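Local coordinates for protein 6-phosphogluconate dehydrogenase (Pseudomonas syringae, PDB 5U5G) that probably catalyses an NADP-dependent oxidoreductase step late in fosfomycin biosynthesis, binding NADP+ and (2-oxopropyl)phosphonic acid, at residues D242-L245 against A246-L250; P101-A104 against E105-A109. All blocks are in the same frame, centred on the assembly; numbering follows the deposited sequence.

Contact 1. Residues D242-L245 against A246-L250; sequences DLEL and ARRRL
The carboxylate of Glu244 sits at the edge of the Arg247 guanidinium, with its CD in the guanidinium plane, while the two flat groups are turned 39° from each other. The grip is side-on and bidentate: Arg247 NE gives its hydrogen to Glu244 OE1 at 3.0 Å, and Arg247 NH2 to the syn lone pair of Glu244 OE2 at 2.7 Å. OE1 is met on its syn side too, but NE stands 30° out of the carboxylate plane, which is where the mutual twist of the groups shows. The bond from Arg247 NE to Glu244 OE1 is the straighter of the two main bonds, with an N-H...O angle of 167°. Glutamate and arginine three places apart on a helix leave it side by side. Both carry CG anti to the backbone N; Glu244 then folds at chi2 and Arg247 at chi3, turning the charged ends together.

Beneath this bridge run ordinary helical bonds, from Arg247 N to Leu243 O at 2.7 Å and from Arg248 N to Glu244 O at 3.0 Å. The aliphatic CG of Arg248 lies out beyond the latter oxygen, 3.1 Å from Glu244 O, and the guanidinium goes on to Glu102. Residues Arg247 to Leu250 form a type I turn. There CG of Arg249 comes within 3.3 Å of Leu245 O, while its NH2 bonds Gln197 of the second subunit.

At the other end Asp242 lines the pocket of both NADP+ and (2-oxopropyl)phosphonic acid. The small or apolar Leu243, Leu245 and Ala246 suit the faces turned to other helices: all three pack on helix 168-196. Leu243 also touches helix 257-273, which Arg247 meets at Met263, while Leu245 leans on the loop at Ala100.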
ATOM      1  N   ASP A 242      -6.149  16.565   7.275  1.00 20.80           N
ATOM      2  CA  ASP A 242      -6.792  15.779   6.227  1.00 21.11           C
ATOM      3  C   ASP A 242      -7.736  14.731   6.816  1.00 20.77           C
ATOM      4  O   ASP A 242      -8.818  14.492   6.270  1.00 19.99           O
ATOM      5  CB  ASP A 242      -5.733  15.138   5.324  1.00 24.73           C
ATOM      6  CG  ASP A 242      -4.946  16.171   4.527  1.00 27.72           C
ATOM      7  OD1 ASP A 242      -5.365  17.357   4.516  1.00 26.49           O
ATOM      8  OD2 ASP A 242      -3.907  15.810   3.920  1.00 29.38           O
ATOM      9  N   LEU A 243      -7.356  14.118   7.942  1.00 18.92           N
ATOM     10  CA  LEU A 243      -8.245  13.167   8.610  1.00 20.21           C
ATOM     11  C   LEU A 243      -9.540  13.843   9.051  1.00 21.77           C
ATOM     12  O   LEU A 243     -10.621  13.240   9.013  1.00 20.86           O
ATOM     13  CB  LEU A 243      -7.535  12.558   9.822  1.00 19.36           C
ATOM     14  CG  LEU A 243      -6.947  11.137   9.799  1.00 24.19           C
ATOM     15  CD1 LEU A 243      -7.388  10.300   8.593  1.00 18.32           C
ATOM     16  CD2 LEU A 243      -5.438  11.126   9.991  1.00 23.88           C
ATOM     17  N   GLU A 244      -9.443  15.092   9.493  1.00 20.23           N
ATOM     18  CA  GLU A 244     -10.627  15.837   9.891  1.00 24.23           C
ATOM     19  C   GLU A 244     -11.494  16.184   8.684  1.00 21.53           C
ATOM     20  O   GLU A 244     -12.726  16.142   8.764  1.00 22.53           O
ATOM     21  CB  GLU A 244     -10.202  17.092  10.655  1.00 25.60           C
ATOM     22  CG  GLU A 244     -11.347  17.983  11.112  1.00 32.10           C
ATOM     23  CD  GLU A 244     -12.262  17.296  12.099  1.00 40.06           C
ATOM     24  OE1 GLU A 244     -11.814  16.326  12.764  1.00 39.55           O
ATOM     25  OE2 GLU A 244     -13.434  17.730  12.204  1.00 45.88           O
ATOM     26  N   LEU A 245     -10.881  16.509   7.547  1.00 20.97           N
ATOM     27  CA  LEU A 245     -11.684  16.678   6.337  1.00 21.39           C
ATOM     28  C   LEU A 245     -12.442  15.395   6.004  1.00 23.80           C
ATOM     29  O   LEU A 245     -13.629  15.438   5.655  1.00 23.69           O
ATOM     30  CB  LEU A 245     -10.803  17.111   5.170  1.00 20.17           C
ATOM     31  CG  LEU A 245     -10.118  18.474   5.321  1.00 22.93           C
ATOM     32  CD1 LEU A 245      -9.122  18.681   4.200  1.00 21.39           C
ATOM     33  CD2 LEU A 245     -11.148  19.598   5.347  1.00 20.76           C
ATOM     34  N   ALA A 246     -11.789  14.239   6.165  1.00 19.85           N
ATOM     35  CA  ALA A 246     -12.441  12.956   5.905  1.00 22.26           C
ATOM     36  C   ALA A 246     -13.518  12.661   6.943  1.00 25.89           C
ATOM     37  O   ALA A 246     -14.592  12.143   6.603  1.00 23.86           O
ATOM     38  CB  ALA A 246     -11.399  11.833   5.895  1.00 17.39           C
ATOM     39  N   ARG A 247     -13.237  12.963   8.214  1.00 21.23           N
ATOM     40  CA  ARG A 247     -14.214  12.732   9.273  1.00 24.38           C
ATOM     41  C   ARG A 247     -15.507  13.484   9.002  1.00 28.65           C
ATOM     42  O   ARG A 247     -16.600  12.953   9.223  1.00 25.88           O
ATOM     43  CB  ARG A 247     -13.654  13.146  10.633  1.00 23.12           C
ATOM     44  CG  ARG A 247     -14.549  12.728  11.796  1.00 30.62           C
ATOM     45  CD  ARG A 247     -14.174  13.418  13.105  1.00 29.94           C
ATOM     46  NE  ARG A 247     -14.423  14.856  13.061  1.00 38.77           N
ATOM     47  CZ  ARG A 247     -15.628  15.411  13.193  1.00 45.33           C
ATOM     48  NH1 ARG A 247     -16.698  14.644  13.373  1.00 48.65           N
ATOM     49  NH2 ARG A 247     -15.766  16.730  13.140  1.00 40.02           N
ATOM     50  N   ARG A 248     -15.399  14.727   8.528  1.00 24.80           N
ATOM     51  CA  ARG A 248     -16.587  15.522   8.278  1.00 28.65           C
ATOM     52  C   ARG A 248     -17.407  14.990   7.111  1.00 27.18           C
ATOM     53  O   ARG A 248     -18.547  15.426   6.926  1.00 29.33           O
ATOM     54  CB  ARG A 248     -16.184  16.962   8.017  1.00 25.92           C
ATOM     55  CG  ARG A 248     -15.420  17.625   9.139  1.00 34.79           C
ATOM     56  CD  ARG A 248     -15.250  19.088   8.793  1.00 38.08           C
ATOM     57  NE  ARG A 248     -16.521  19.687   8.399  1.00 47.95           N
ATOM     58  CZ  ARG A 248     -16.819  19.998   7.142  1.00 52.48           C
ATOM     59  NH1 ARG A 248     -15.934  19.714   6.201  1.00 41.59           N
ATOM     60  NH2 ARG A 248     -17.988  20.532   6.784  1.00 50.53           N
ATOM     61  N   ARG A 249     -16.864  14.065   6.321  1.00 26.10           N
ATOM     62  CA  ARG A 249     -17.594  13.493   5.202  1.00 28.84           C
ATOM     63  C   ARG A 249     -18.102  12.084   5.492  1.00 30.54           C
ATOM     64  O   ARG A 249     -18.683  11.452   4.605  1.00 30.39           O
ATOM     65  CB  ARG A 249     -16.721  13.518   3.948  1.00 22.83           C
ATOM     66  CG  ARG A 249     -16.202  14.914   3.648  1.00 26.35           C
ATOM     67  CD  ARG A 249     -15.465  15.007   2.319  1.00 23.62           C
ATOM     68  NE  ARG A 249     -16.271  14.490   1.217  1.00 30.01           N
ATOM     69  CZ  ARG A 249     -17.195  15.186   0.565  1.00 29.82           C
ATOM     70  NH1 ARG A 249     -17.441  16.444   0.895  1.00 27.83           N
ATOM     71  NH2 ARG A 249     -17.874  14.616  -0.427  1.00 35.80           N
ATOM     72  N   LEU A 250     -17.917  11.595   6.717  1.00 27.75           N
ATOM     73  CA  LEU A 250     -18.415  10.269   7.086  1.00 34.24           C
ATOM     74  C   LEU A 250     -19.937  10.271   7.168  1.00 37.12           C
ATOM     75  O   LEU A 250     -20.522  11.154   7.809  1.00 39.32           O
ATOM     76  CB  LEU A 250     -17.838   9.835   8.427  1.00 35.05           C
ATOM     77  CG  LEU A 250     -16.436   9.236   8.428  1.00 30.93           C
ATOM     78  CD1 LEU A 250     -15.977   9.045   9.857  1.00 32.48           C
ATOM     79  CD2 LEU A 250     -16.415   7.904   7.675  1.00 32.89           C
TER

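Contact 2. Residues P101-A104 against E105-A109; sequences PETA and EGLHA
The imidazole of His108 folds back along the helix, its CD2 3.0 Å from Ala104 O. With CG anti to its own carbonyl carbon (chi1 -80°), the ring approaches Ala104 O obliquely while the backbone N of His108 binds it at 2.9 Å, nearly straight at 170°. One carbonyl thus meets both the amide and a ring CH of the same residue. The methyl of Ala104 is small enough for a buried position beside Glu120, whose OE1 is hydrogen-bonded to His108 NE2, and the His108 ring packs edge-to-face with Tyr118.

Glu105 runs back in the same sense, its CG 3.4 Å from Pro101 O. The chain is extended beyond CG and brings Glu105 OE1 to 3.7 Å from Glu102 CA; the charge is paired through OE2, in a salt bridge with Arg171. Proline suits the first turn of a helix, where its nitrogen has no hydrogen to give, and Pro101 O still accepts Glu105 N at 2.8 Å. This opens helix 101-113, the crossover helix of the beta-alpha-beta unit between strands 92-95 and 117-124 in the Rossmann-type nucleotide-binding domain.

Leu107 leaves another side of the helix, its CG 3.4 Å from Thr103 O. CG2 of Thr103 and CD1 of Leu107 lie 4.3 Å apart, and both side chains pack on helix 69-77, Thr103 on Val72 and the suitably apolar, buried Leu107 on Tyr76.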
ATOM      1  N   PRO A 101     -13.789  20.210   0.031  1.00 22.82           N
ATOM      2  CA  PRO A 101     -14.357  20.356  -1.323  1.00 23.73           C
ATOM      3  C   PRO A 101     -15.308  21.536  -1.460  1.00 23.19           C
ATOM      4  O   PRO A 101     -15.281  22.220  -2.488  1.00 23.98           O
ATOM      5  CB  PRO A 101     -15.073  19.005  -1.547  1.00 22.23           C
ATOM      6  CG  PRO A 101     -14.292  18.027  -0.670  1.00 20.55           C
ATOM      7  CD  PRO A 101     -13.940  18.841   0.560  1.00 21.66           C
ATOM      8  N   GLU A 102     -16.127  21.817  -0.442  1.00 23.27           N
ATOM      9  CA  GLU A 102     -17.021  22.972  -0.520  1.00 29.83           C
ATOM     10  C   GLU A 102     -16.247  24.297  -0.522  1.00 26.34           C
ATOM     11  O   GLU A 102     -16.668  25.250  -1.191  1.00 24.07           O
ATOM     12  CB  GLU A 102     -18.057  22.933   0.624  1.00 28.99           C
ATOM     13  CG  GLU A 102     -17.486  23.012   2.052  1.00 28.96           C
ATOM     14  CD  GLU A 102     -17.187  21.631   2.680  1.00 38.88           C
ATOM     15  OE1 GLU A 102     -17.127  20.614   1.931  1.00 31.17           O
ATOM     16  OE2 GLU A 102     -17.020  21.575   3.930  1.00 31.62           O
ATOM     17  N   THR A 103     -15.116  24.379   0.190  1.00 22.26           N
ATOM     18  CA  THR A 103     -14.268  25.569   0.070  1.00 22.10           C
ATOM     19  C   THR A 103     -13.761  25.726  -1.361  1.00 23.78           C
ATOM     20  O   THR A 103     -13.801  26.826  -1.933  1.00 21.84           O
ATOM     21  CB  THR A 103     -13.083  25.500   1.040  1.00 23.54           C
ATOM     22  OG1 THR A 103     -13.554  25.205   2.360  1.00 25.84           O
ATOM     23  CG2 THR A 103     -12.299  26.839   1.062  1.00 19.73           C
ATOM     24  N   ALA A 104     -13.277  24.629  -1.955  1.00 20.01           N
ATOM     25  CA  ALA A 104     -12.811  24.682  -3.339  1.00 19.73           C
ATOM     26  C   ALA A 104     -13.937  25.087  -4.286  1.00 23.88           C
ATOM     27  O   ALA A 104     -13.729  25.893  -5.199  1.00 22.42           O
ATOM     28  CB  ALA A 104     -12.236  23.332  -3.751  1.00 18.06           C
ATOM     29  N   GLU A 105     -15.132  24.529  -4.093  1.00 21.70           N
ATOM     30  CA  GLU A 105     -16.271  24.906  -4.926  1.00 20.85           C
ATOM     31  C   GLU A 105     -16.564  26.397  -4.815  1.00 22.81           C
ATOM     32  O   GLU A 105     -16.779  27.073  -5.828  1.00 23.50           O
ATOM     33  CB  GLU A 105     -17.493  24.085  -4.534  1.00 23.35           C
ATOM     34  CG  GLU A 105     -17.439  22.665  -5.071  1.00 29.82           C
ATOM     35  CD  GLU A 105     -18.417  21.731  -4.384  1.00 36.30           C
ATOM     36  OE1 GLU A 105     -19.128  22.185  -3.463  1.00 33.10           O
ATOM     37  OE2 GLU A 105     -18.456  20.537  -4.759  1.00 38.29           O
ATOM     38  N   GLY A 106     -16.561  26.931  -3.588  1.00 21.54           N
ATOM     39  CA  GLY A 106     -16.808  28.355  -3.412  1.00 25.20           C
ATOM     40  C   GLY A 106     -15.754  29.214  -4.081  1.00 24.78           C
ATOM     41  O   GLY A 106     -16.058  30.278  -4.628  1.00 25.88           O
ATOM     42  N   LEU A 107     -14.498  28.763  -4.055  1.00 26.62           N
ATOM     43  CA  LEU A 107     -13.428  29.522  -4.698  1.00 26.25           C
ATOM     44  C   LEU A 107     -13.543  29.461  -6.219  1.00 24.03           C
ATOM     45  O   LEU A 107     -13.322  30.469  -6.895  1.00 24.49           O
ATOM     46  CB  LEU A 107     -12.069  29.007  -4.230  1.00 25.59           C
ATOM     47  CG  LEU A 107     -11.707  29.365  -2.789  1.00 23.62           C
ATOM     48  CD1 LEU A 107     -10.455  28.636  -2.344  1.00 19.20           C
ATOM     49  CD2 LEU A 107     -11.545  30.890  -2.622  1.00 22.37           C
ATOM     50  N   HIS A 108     -13.893  28.293  -6.776  1.00 22.11           N
ATOM     51  CA  HIS A 108     -14.205  28.217  -8.205  1.00 24.15           C
ATOM     52  C   HIS A 108     -15.202  29.302  -8.604  1.00 25.24           C
ATOM     53  O   HIS A 108     -14.993  30.036  -9.580  1.00 21.52           O
ATOM     54  CB  HIS A 108     -14.763  26.835  -8.562  1.00 26.71           C
ATOM     55  CG  HIS A 108     -13.714  25.772  -8.729  1.00 27.38           C
ATOM     56  ND1 HIS A 108     -12.951  25.652  -9.873  1.00 24.84           N
ATOM     57  CD2 HIS A 108     -13.311  24.776  -7.902  1.00 25.46           C
ATOM     58  CE1 HIS A 108     -12.116  24.636  -9.738  1.00 24.61           C
ATOM     59  NE2 HIS A 108     -12.314  24.089  -8.550  1.00 25.62           N
ATOM     60  N   ALA A 109     -16.285  29.432  -7.835  1.00 26.27           N
ATOM     61  CA  ALA A 109     -17.324  30.404  -8.169  1.00 28.95           C
ATOM     62  C   ALA A 109     -16.841  31.835  -7.969  1.00 27.70           C
ATOM     63  O   ALA A 109     -17.116  32.707  -8.803  1.00 32.27           O
ATOM     64  CB  ALA A 109     -18.577  30.150  -7.333  1.00 25.01           C
TER

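Following the chain from the N terminus, contact 2 (101-104 with 105-109) comes first, on the helix joining strands 92-95 and 117-124. Contact 1 (242-245 with 246-250) follows in series much later, at the end of helix 236-247. Each is local within one continuous stretch, so neither closes a long loop, and the two neither nest nor cross. Although their centres lie about 17 Å apart, they meet directly: Arg248 NH1 bridges to Glu102 OE2 at 3.1 Å, and Arg249 packs on Pro101. The nucleotide-binding domain is thereby tied to the helical C-terminal part, with helix 168-196 touching both contacts, at Ile174 among others.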